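PDB 4H3T: CRISPR-associated protein, Cse1 family from Acidimicrobium ferrooxidans, which probably serves as the large subunit of a type I-E CRISPR Cascade complex, the RNA-guided surveillance machinery that recognises invading DNA. Local coordinates for residues 306-310 / 311-315; 322-325 / 326-330; 346-349 / 350-354; 453-456 / 457-460. The protein carries 1 engineered substitution. All coordinates share one frame; numbering follows the deposited sequence.

Contact 1 of 4, residues 306-310 / 311-315; sequences ESRRG and AEVSY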
# COMPACT_ATOMS: atom_id res chain seq x y z
N GLU A 306 -20.31 -2.95 -1.75
CA GLU A 306 -20.90 -1.64 -1.45
C GLU A 306 -22.41 -1.64 -1.62
O GLU A 306 -23.11 -1.09 -0.78
CB GLU A 306 -20.28 -0.61 -2.39
CG GLU A 306 -20.75 0.82 -2.17
CD GLU A 306 -20.10 1.78 -3.14
OE1 GLU A 306 -20.15 1.51 -4.36
OE2 GLU A 306 -19.48 2.77 -2.68
N SER A 307 -22.92 -2.23 -2.73
CA SER A 307 -24.36 -2.34 -2.94
C SER A 307 -24.70 -3.58 -3.79
O SER A 307 -23.87 -4.06 -4.56
CB SER A 307 -24.90 -1.06 -3.59
OG SER A 307 -24.44 -0.90 -4.92
N ARG A 308 -25.91 -4.09 -3.63
CA ARG A 308 -26.45 -5.23 -4.37
C ARG A 308 -27.87 -4.92 -4.73
O ARG A 308 -28.64 -4.68 -3.81
CB ARG A 308 -26.41 -6.54 -3.54
CG ARG A 308 -27.07 -7.73 -4.21
CD ARG A 308 -26.88 -9.01 -3.42
NE ARG A 308 -25.97 -9.93 -4.11
CZ ARG A 308 -24.93 -10.55 -3.58
NH1 ARG A 308 -24.18 -11.36 -4.33
NH2 ARG A 308 -24.62 -10.38 -2.30
N ARG A 309 -28.22 -4.95 -6.05
CA ARG A 309 -29.58 -4.79 -6.55
C ARG A 309 -29.78 -5.97 -7.49
O ARG A 309 -29.25 -5.93 -8.60
CB ARG A 309 -29.74 -3.43 -7.26
CG ARG A 309 -29.43 -2.20 -6.40
CD ARG A 309 -30.58 -1.79 -5.47
NE ARG A 309 -30.17 -1.74 -4.06
CZ ARG A 309 -29.31 -0.87 -3.52
NH1 ARG A 309 -28.73 0.06 -4.28
NH2 ARG A 309 -29.01 -0.93 -2.23
N GLY A 310 -30.39 -7.05 -6.99
CA GLY A 310 -30.49 -8.29 -7.76
C GLY A 310 -29.13 -8.76 -8.23
O GLY A 310 -28.19 -8.84 -7.45
N ALA A 311 -28.97 -8.93 -9.54
CA ALA A 311 -27.67 -9.34 -10.14
C ALA A 311 -26.65 -8.26 -10.20
O ALA A 311 -25.48 -8.59 -10.43
CB ALA A 311 -27.91 -9.87 -11.55
N GLU A 312 -27.02 -6.97 -9.97
CA GLU A 312 -26.03 -5.88 -10.06
C GLU A 312 -25.37 -5.68 -8.72
O GLU A 312 -26.05 -5.32 -7.77
CB GLU A 312 -26.70 -4.55 -10.50
CG GLU A 312 -27.12 -4.52 -11.96
CD GLU A 312 -26.03 -4.15 -12.96
OE1 GLU A 312 -26.11 -4.63 -14.12
OE2 GLU A 312 -25.13 -3.36 -12.61
N VAL A 313 -24.10 -5.93 -8.62
CA VAL A 313 -23.38 -5.79 -7.37
C VAL A 313 -22.22 -4.84 -7.57
O VAL A 313 -21.48 -5.01 -8.53
CB VAL A 313 -22.86 -7.17 -6.84
CG1 VAL A 313 -22.29 -7.03 -5.42
CG2 VAL A 313 -23.98 -8.24 -6.85
N SER A 314 -22.00 -3.90 -6.66
CA SER A 314 -20.80 -3.05 -6.75
C SER A 314 -19.89 -3.30 -5.55
O SER A 314 -20.33 -3.57 -4.42
CB SER A 314 -21.16 -1.56 -6.83
OG SER A 314 -21.83 -1.13 -5.67
N TYR A 315 -18.62 -3.28 -5.84
CA TYR A 315 -17.55 -3.49 -4.89
C TYR A 315 -16.67 -2.30 -4.84
O TYR A 315 -16.40 -1.71 -5.87
CB TYR A 315 -16.71 -4.70 -5.30
CG TYR A 315 -17.46 -6.01 -5.28
CD1 TYR A 315 -17.54 -6.77 -4.12
CD2 TYR A 315 -18.08 -6.49 -6.42
CE1 TYR A 315 -18.26 -7.96 -4.09
CE2 TYR A 315 -18.80 -7.68 -6.40
CZ TYR A 315 -18.89 -8.41 -5.23
OH TYR A 315 -19.54 -9.61 -5.17
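Strands 303-309 and 312-317 form a beta hairpin closed by a type II' turn from R309 to E312, and a classic beta bulge interrupts its ladder where E306 and S307 together face S314. At the closed end R309 N reaches E312 O at 2.8 Å in an almost straight bond, and E312 N returns to R309 O. G310 takes the first corner of the turn with positive phi (55°), a backbone shape that glycine adopts easily. At the bulge S314 O is shared: E306 N binds it at 2.7 Å, while S307 N gives a weak bond of 3.4 Å. S314 N completes the pair on S307 O at 2.8 Å. Both serines set OG between backbone N and carbonyl carbon (chi1 68° in S307, 63° in S314), which brings S307 OG and S314 OG to 2.7 Å, a hydrogen bond in which either may donate. On the other face R308 and V313 run side by side, R308 NE lying 3.8 Å from V313 CG2. Strand 303-309 is the middle of a three-stranded antiparallel sheet with 340-341 on its far side, V313 packs on M305, and Y315 makes a cation-pi contact with R295.

Contact 2 of 4, residues 322-325 / 326-330; sequences PGQQ and VWRGL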
# COMPACT_ATOMS: atom_id res chain seq x y z
N PRO A 322 -5.55 6.10 6.39
CA PRO A 322 -4.37 6.95 6.76
C PRO A 322 -4.56 7.57 8.15
O PRO A 322 -5.65 7.62 8.72
CB PRO A 322 -4.31 8.02 5.65
CG PRO A 322 -5.36 7.60 4.60
CD PRO A 322 -6.35 6.72 5.31
N GLY A 323 -3.45 7.97 8.72
CA GLY A 323 -3.46 8.63 10.00
C GLY A 323 -3.57 7.70 11.21
O GLY A 323 -3.78 8.22 12.29
N GLN A 324 -3.51 6.35 11.03
CA GLN A 324 -3.46 5.37 12.15
C GLN A 324 -2.42 4.31 11.87
O GLN A 324 -2.10 4.05 10.71
CB GLN A 324 -4.77 4.72 12.38
CG GLN A 324 -5.21 3.75 11.29
CD GLN A 324 -6.52 3.11 11.57
OE1 GLN A 324 -6.89 2.07 10.96
NE2 GLN A 324 -7.35 3.81 12.30
N GLN A 325 -1.95 3.66 12.91
CA GLN A 325 -0.94 2.56 12.82
C GLN A 325 -1.65 1.40 12.09
O GLN A 325 -2.84 1.19 12.34
CB GLN A 325 -0.46 2.13 14.18
CG GLN A 325 0.30 3.24 14.95
CD GLN A 325 -0.55 4.18 15.81
OE1 GLN A 325 -1.78 4.20 15.74
NE2 GLN A 325 0.11 5.12 16.45
N VAL A 326 -1.00 0.70 11.22
CA VAL A 326 -1.67 -0.24 10.32
C VAL A 326 -2.38 -1.37 11.07
O VAL A 326 -3.47 -1.77 10.67
CB VAL A 326 -0.75 -0.83 9.20
CG1 VAL A 326 0.38 -1.64 9.76
CG2 VAL A 326 -1.55 -1.69 8.23
N TRP A 327 -1.86 -1.84 12.19
CA TRP A 327 -2.57 -2.90 12.95
C TRP A 327 -3.94 -2.48 13.51
O TRP A 327 -4.79 -3.34 13.76
CB TRP A 327 -1.69 -3.44 14.08
CG TRP A 327 -1.11 -2.42 15.01
CD1 TRP A 327 0.07 -1.74 14.86
CD2 TRP A 327 -1.76 -1.85 16.16
NE1 TRP A 327 0.22 -0.83 15.87
CE2 TRP A 327 -0.89 -0.87 16.69
CE3 TRP A 327 -2.91 -2.21 16.89
CZ2 TRP A 327 -1.18 -0.17 17.87
CZ3 TRP A 327 -3.19 -1.52 18.07
CH2 TRP A 327 -2.30 -0.56 18.58
N ARG A 328 -4.21 -1.16 13.65
CA ARG A 328 -5.52 -0.71 14.07
C ARG A 328 -6.59 -1.09 13.00
O ARG A 328 -7.75 -1.19 13.34
CB ARG A 328 -5.50 0.78 14.40
CG ARG A 328 -4.80 1.07 15.69
CD ARG A 328 -4.44 2.53 15.86
NE ARG A 328 -5.58 3.42 15.92
CZ ARG A 328 -5.49 4.73 16.06
NH1 ARG A 328 -4.30 5.33 16.09
NH2 ARG A 328 -6.59 5.46 16.13
N GLY A 329 -6.19 -1.27 11.74
CA GLY A 329 -7.08 -1.67 10.67
C GLY A 329 -6.84 -3.14 10.29
O GLY A 329 -7.04 -3.51 9.14
N LEU A 330 -6.35 -3.99 11.24
CA LEU A 330 -6.08 -5.40 10.90
C LEU A 330 -7.33 -6.12 10.32
O LEU A 330 -7.21 -6.90 9.38
CB LEU A 330 -5.60 -6.14 12.16
CG LEU A 330 -5.27 -7.65 11.97
CD1 LEU A 330 -4.25 -7.85 10.93
CD2 LEU A 330 -4.79 -8.24 13.27
O HOH W 1 -5.08 1.09 9.50
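The guanidinium of R328 has Q324 CB over the centre of one face, 3.6 Å above its plane, Y460 of helix 445-473 on the opposite face in a cation-pi contact, and the amide of Q325 at its edge. There R328 NH1 donates to Q325 OE1 at 2.8 Å, with the oxygen only 4° out of the guanidinium plane and the donor in the amide carbonyl plane. The two planes are nonetheless turned 33° against each other. The indole of W327 carries R328 CG over one face, offset toward the rim, while Q325 CB approaches NE1 obliquely at 3.5 Å. The backbone carrying these side chains forms a 3-10 turn, residues 326-328, entered from the loop after strand 312-317 and leading into helix 330-334; R328 N closes it on Q325 O at 3.0 Å. The bend of Q325 at chi2 (89°) swings its amide back toward the arginine, whose NH1 also makes a salt bridge with E457. A leucine in place of R328 would probably leave Q325 OE1 without this donor and deprive E457 of this salt bridge. Helix 445-473 lies alongside: D464 accepts from W327 NE1 and Y467 stacks on the indole.

Contact 3 of 4, residues 346-349 / 350-354; sequences LSFV and EGLQS
L352 reaches back over the last turn of helix 344-350, and its side chain can be followed atom by atom. CB lies 3.5 Å from V349 O, the carbonyl that also accepts L352 N. CG comes next, lodged near two main-chain oxygens, 3.7 Å from F348 O and slightly closer to V349 O. With CG anti to the carbonyl carbon (chi1 -56°), the branch is laid against the helix end. CD1 meets F348 CE2 at 3.9 Å and also approaches V349 CA, while CD2 sits over one face of the F348 ring, nearest CZ at 4.1 Å. The phenyl is gripped further by W77 and Y223, both edge-to-face. Along the backbone E350 N still bonds L346 O in the i to i-4 pattern at 2.9 Å, whereas G351 N on F348 O and L352 N on V349 O span three residues, their donors standing well above the carbonyl planes. E350 runs extended from CB, which touches L346 O at 3.2 Å, to its carboxylate. The chemistry is divided: the backbone passes to less well-directed i to i-3 bonds, an apolar leucine covers the last turn, and the glutamate's charge is met by R342 in a salt bridge, with Q393 as a further hydrogen-bond partner.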
# COMPACT_ATOMS: atom_id res chain seq x y z
N LEU A 346 -3.07 -12.79 -0.29
CA LEU A 346 -3.11 -13.30 1.07
C LEU A 346 -3.72 -14.71 1.13
O LEU A 346 -3.26 -15.53 1.93
CB LEU A 346 -3.87 -12.30 1.95
CG LEU A 346 -3.18 -10.90 2.09
CD1 LEU A 346 -3.99 -10.05 3.09
CD2 LEU A 346 -1.76 -11.00 2.51
N SER A 347 -4.74 -14.98 0.31
CA SER A 347 -5.34 -16.32 0.19
C SER A 347 -4.31 -17.26 -0.39
O SER A 347 -4.21 -18.38 0.06
CB SER A 347 -6.54 -16.28 -0.74
OG SER A 347 -7.56 -15.41 -0.31
N PHE A 348 -3.45 -16.79 -1.33
CA PHE A 348 -2.40 -17.67 -1.81
C PHE A 348 -1.40 -18.01 -0.68
O PHE A 348 -1.11 -19.17 -0.43
CB PHE A 348 -1.66 -17.01 -2.99
CG PHE A 348 -0.49 -17.82 -3.43
CD1 PHE A 348 -0.65 -19.14 -3.86
CD2 PHE A 348 0.80 -17.28 -3.42
CE1 PHE A 348 0.43 -19.88 -4.30
CE2 PHE A 348 1.90 -18.05 -3.81
CZ PHE A 348 1.70 -19.35 -4.26
N VAL A 349 -0.87 -16.96 0.00
CA VAL A 349 0.15 -17.12 1.06
C VAL A 349 -0.39 -18.01 2.24
O VAL A 349 0.38 -18.70 2.91
CB VAL A 349 0.68 -15.74 1.57
CG1 VAL A 349 1.58 -15.89 2.81
CG2 VAL A 349 1.47 -15.05 0.49
N GLU A 350 -1.68 -17.89 2.54
CA GLU A 350 -2.37 -18.63 3.60
C GLU A 350 -2.11 -20.14 3.45
O GLU A 350 -1.96 -20.82 4.46
CB GLU A 350 -3.87 -18.27 3.52
CG GLU A 350 -4.86 -19.02 4.37
CD GLU A 350 -6.31 -18.62 4.11
OE1 GLU A 350 -6.59 -17.52 3.57
OE2 GLU A 350 -7.19 -19.44 4.49
N GLY A 351 -2.00 -20.65 2.21
CA GLY A 351 -1.72 -22.06 1.99
C GLY A 351 -0.26 -22.48 1.94
O GLY A 351 -0.00 -23.61 1.53
N LEU A 352 0.71 -21.63 2.35
CA LEU A 352 2.16 -21.95 2.24
C LEU A 352 2.92 -22.35 3.54
O LEU A 352 4.16 -22.45 3.52
CB LEU A 352 2.91 -20.71 1.63
CG LEU A 352 2.39 -20.22 0.30
CD1 LEU A 352 3.20 -19.05 -0.22
CD2 LEU A 352 2.33 -21.34 -0.72
N GLN A 353 2.26 -22.60 4.62
CA GLN A 353 2.94 -23.07 5.87
C GLN A 353 3.86 -24.35 5.68
O GLN A 353 4.99 -24.40 6.20
CB GLN A 353 1.88 -23.44 6.89
CG GLN A 353 1.06 -22.17 7.30
CD GLN A 353 0.77 -22.08 8.79
OE1 GLN A 353 1.68 -22.03 9.62
NE2 GLN A 353 -0.50 -21.95 9.16
N SER A 354 3.40 -25.31 4.86
CA SER A 354 4.18 -26.54 4.67
C SER A 354 5.50 -26.24 3.90
O SER A 354 6.37 -27.09 3.92
CB SER A 354 3.34 -27.62 4.00
OG SER A 354 2.93 -27.24 2.69

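Contact 4 of 4, residues 453-456 / 457-460; sequences SALA and EEIY. Engineered in segment 457-460: I459 (natural residue Leu).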
# COMPACT_ATOMS: atom_id res chain seq x y z
N SER A 453 -9.60 12.28 22.21
CA SER A 453 -8.93 11.76 21.03
C SER A 453 -7.44 11.82 21.18
O SER A 453 -6.79 10.86 20.81
CB SER A 453 -9.35 12.53 19.78
OG SER A 453 -8.63 12.02 18.68
N ALA A 454 -6.88 12.95 21.69
CA ALA A 454 -5.43 13.09 21.89
C ALA A 454 -4.92 12.01 22.86
O ALA A 454 -3.92 11.39 22.58
CB ALA A 454 -5.05 14.50 22.38
N LEU A 455 -5.61 11.74 23.95
CA LEU A 455 -5.14 10.73 24.90
C LEU A 455 -5.27 9.31 24.31
O LEU A 455 -4.39 8.48 24.55
CB LEU A 455 -5.82 10.85 26.27
CG LEU A 455 -5.16 10.05 27.46
CD1 LEU A 455 -3.68 10.44 27.68
CD2 LEU A 455 -5.90 10.30 28.69
N ALA A 456 -6.31 9.04 23.52
CA ALA A 456 -6.42 7.77 22.75
C ALA A 456 -5.24 7.63 21.79
O ALA A 456 -4.60 6.58 21.71
CB ALA A 456 -7.73 7.77 21.95
N GLU A 457 -4.93 8.69 21.02
CA GLU A 457 -3.77 8.59 20.11
C GLU A 457 -2.48 8.34 20.88
O GLU A 457 -1.61 7.60 20.42
CB GLU A 457 -3.63 9.82 19.19
CG GLU A 457 -4.73 9.92 18.16
CD GLU A 457 -4.86 8.71 17.24
OE1 GLU A 457 -3.85 8.03 16.95
OE2 GLU A 457 -6.01 8.42 16.87
N GLU A 458 -2.32 8.93 22.03
CA GLU A 458 -1.12 8.68 22.82
C GLU A 458 -1.01 7.18 23.26
O GLU A 458 0.06 6.60 23.15
CB GLU A 458 -1.08 9.60 24.06
CG GLU A 458 0.27 9.50 24.75
CD GLU A 458 0.57 10.67 25.67
OE1 GLU A 458 -0.33 11.52 25.92
OE2 GLU A 458 1.69 10.69 26.20
N ILE A 459 -2.07 6.56 23.76
CA ILE A 459 -1.97 5.15 24.11
C ILE A 459 -1.72 4.28 22.84
O ILE A 459 -0.92 3.36 22.90
CB ILE A 459 -3.17 4.63 24.95
CG1 ILE A 459 -2.75 3.30 25.63
CG2 ILE A 459 -4.47 4.46 24.14
CD1 ILE A 459 -3.70 2.61 26.48
N TYR A 460 -2.31 4.60 21.69
CA TYR A 460 -2.00 3.81 20.49
C TYR A 460 -0.51 3.90 20.14
O TYR A 460 0.09 2.89 19.76
CB TYR A 460 -2.88 4.26 19.30
CG TYR A 460 -4.29 3.76 19.43
CD1 TYR A 460 -4.55 2.40 19.48
CD2 TYR A 460 -5.38 4.63 19.36
CE1 TYR A 460 -5.85 1.90 19.42
CE2 TYR A 460 -6.70 4.14 19.42
CZ TYR A 460 -6.91 2.76 19.48
OH TYR A 460 -8.10 2.13 19.38
O HOH W 2 -8.23 9.43 17.98
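Two turns of the long helix 445-473 show one packed flank and one wet flank. The packed flank gathers round A456 O, which accepts Y460 N at 3.0 Å. I459 CG2 comes within 3.2 Å of that same oxygen, as does Y460 CD2, whose ring approaches it obliquely. I459 is engineered, leucine in the natural sequence; its CG2 stands between backbone N and carbonyl carbon, which brings it to the oxygen. Helix 397-415 lies against A456, I459 and Y460 through A413, V494 and L498 of helix 481-504 meet I459, and the Y460 ring meets R328 in a cation-pi contact. An alanine at Y460 would probably open a gap beside A413 and take this ring from the guanidinium of R328. L455, packed on L416 and R501, brings CD1 within 3.9 Å of E458 OE1, while R501 engages the E458 carboxylate in a salt bridge. The solvent side, at S453, A454 and E457, is looser, although E457 N bonds S453 O at 2.9 Å. E457 OE1 goes to R328 in a salt bridge. In one of its two conformers S453 OG lies 2.7 Å from a water, which donates to E457 OE2 at 2.7 Å.

Contacts 1 to 4 follow one another in series along the chain, all in the part that belongs to the Cse1 family, yet only contacts 2 and 4 touch. Their centres are 13 Å apart: R328 NH1 meets E457 OE1 at 2.9 Å, so the loop before helix 330-334 is fastened to helix 445-473, distant in sequence. Contact 1, the hairpin of strands 303-309 and 312-317, lies about 16 Å from contact 2 between nearest atoms, and contact 3, at the end of helix 344-350, about 8 Å from it. Contacts 1 and 4 are the most separated, their centres 38 Å apart. A hairpin turn, a 3-10 turn, a helix end and a helical step thus shape separate elements, while the bridge between contacts 2 and 4 joins loop to helical bundle.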